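Local coordinates for N-acylethanolamine-hydrolyzing acid amidase subunit beta (Caenorhabditis elegans, PDB 6DY3), which is the beta subunit of a lysosomal amidase that probably hydrolyses N-acylethanolamines and related lipid amides, releasing ethanolamine and fatty acid, at residues P61-S65 and V126-K130. Sequence-based numbering, arbitrary orientation.
Sequences PGEYS and VAGIK
Ser65 and Ala127 form an antiparallel hydrogen-bonded pair where strand 64-70 begins and strand 122-127 ends, joined by Ser65 N to Ala127 O at 3.0 Å and by Ala127 N to Ser65 O at 2.9 Å. These are neighbouring strands in one of the two antiparallel sheets of the Ntn-hydrolase fold. Glu63 and Tyr64 form a classic beta bulge against strand 57-60, next to the pair. Ser65 and Ala127 send their side chains to the same face of the sheet, where Ser65 OG lies 3.5 Å from Ala127 CB. That hydroxyl is hydrogen-bonded to His15 ND1, and Ala127 also packs on Ile13 and His15, so this face meets strand 13-20 of the other sheet, which carries Arg17, probably important for activity, its side chain about 8 Å from that of Ser65.

Tyr64 and Val126 lie on the other face. Val126 CG1, anti to its own backbone N (chi1 -169°), approaches the Tyr64 ring obliquely, 4.3 Å from CD1. Helix 106-113 packs against both side chains, and Tyr64 OH is hydrogen-bonded to Gln103 O.

Past the paired strands, Ile129 bridges to the turn at 62-63. Its CG2 touches two backbone carbonyls, Gly62 O and Glu63 O, the latter at 3.5 Å. Its CD1 lies by Gly62 O, and the Glu63 side chain crosses that of Ile129 obliquely, with OE1 4.1 Å from CD1. A glycine in place of Ile129 would probably leave a gap over these carbonyls, taking away the methyl groups that Gly62 O and Glu63 O pack against. Back at the strand pair, Val126 CG1 also comes within 3.6 Å of Ser65 O.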
# COMPACT_ATOMS: atom_id res chain seq x y z
N PRO B 61 -13.96 -4.27 -5.12
CA PRO B 61 -14.72 -5.45 -4.67
C PRO B 61 -15.27 -6.27 -5.82
O PRO B 61 -15.82 -5.73 -6.79
CB PRO B 61 -15.83 -4.84 -3.80
CG PRO B 61 -15.89 -3.40 -4.20
CD PRO B 61 -14.51 -3.02 -4.58
N GLY B 62 -15.09 -7.58 -5.73
CA GLY B 62 -15.55 -8.49 -6.76
C GLY B 62 -14.63 -8.63 -7.95
O GLY B 62 -14.85 -9.54 -8.77
N GLU B 63 -13.61 -7.79 -8.09
CA GLU B 63 -12.81 -7.76 -9.31
C GLU B 63 -11.33 -8.03 -9.03
O GLU B 63 -10.78 -8.98 -9.59
CB GLU B 63 -13.00 -6.42 -10.02
CG GLU B 63 -14.46 -6.14 -10.41
CD GLU B 63 -14.97 -7.08 -11.51
OE1 GLU B 63 -14.16 -7.83 -12.09
OE2 GLU B 63 -16.19 -7.07 -11.78
N TYR B 64 -10.67 -7.21 -8.22
CA TYR B 64 -9.26 -7.43 -7.95
C TYR B 64 -8.85 -6.67 -6.69
O TYR B 64 -9.55 -5.76 -6.24
CB TYR B 64 -8.39 -6.97 -9.13
CG TYR B 64 -8.48 -5.49 -9.41
CD1 TYR B 64 -7.54 -4.61 -8.88
CD2 TYR B 64 -9.50 -4.97 -10.19
CE1 TYR B 64 -7.61 -3.26 -9.14
CE2 TYR B 64 -9.57 -3.62 -10.45
CZ TYR B 64 -8.63 -2.77 -9.92
OH TYR B 64 -8.70 -1.42 -10.17
N SER B 65 -7.69 -7.05 -6.16
CA SER B 65 -7.07 -6.36 -5.05
C SER B 65 -5.61 -6.08 -5.39
O SER B 65 -5.01 -6.76 -6.23
CB SER B 65 -7.18 -7.16 -3.74
OG SER B 65 -6.59 -8.44 -3.87
N VAL B 126 -0.99 -7.94 -7.54
CA VAL B 126 -2.39 -7.85 -7.94
C VAL B 126 -3.00 -9.25 -7.88
O VAL B 126 -2.38 -10.22 -8.33
CB VAL B 126 -2.54 -7.25 -9.35
CG1 VAL B 126 -4.00 -6.91 -9.64
CG2 VAL B 126 -1.66 -6.02 -9.51
N ALA B 127 -4.21 -9.34 -7.34
CA ALA B 127 -4.93 -10.59 -7.22
C ALA B 127 -6.29 -10.46 -7.90
O ALA B 127 -6.96 -9.43 -7.77
CB ALA B 127 -5.11 -10.98 -5.75
N GLY B 128 -6.70 -11.51 -8.61
CA GLY B 128 -7.93 -11.48 -9.36
C GLY B 128 -8.95 -12.52 -8.92
O GLY B 128 -9.02 -12.88 -7.74
N ILE B 129 -9.74 -13.01 -9.88
CA ILE B 129 -10.84 -13.93 -9.57
C ILE B 129 -10.77 -15.15 -10.47
O ILE B 129 -11.17 -16.25 -10.07
CB ILE B 129 -12.19 -13.20 -9.71
CG1 ILE B 129 -12.37 -12.71 -11.15
CG2 ILE B 129 -12.27 -12.06 -8.70
CD1 ILE B 129 -13.63 -11.88 -11.37
N LYS B 130 -10.26 -14.99 -11.69
CA LYS B 130 -10.17 -16.09 -12.63
C LYS B 130 -8.86 -16.86 -12.43
O LYS B 130 -8.07 -16.57 -11.53
CB LYS B 130 -10.31 -15.58 -14.07
CG LYS B 130 -11.71 -15.09 -14.40
CD LYS B 130 -11.74 -14.16 -15.60
CE LYS B 130 -11.05 -14.76 -16.82
NZ LYS B 130 -11.01 -13.80 -17.95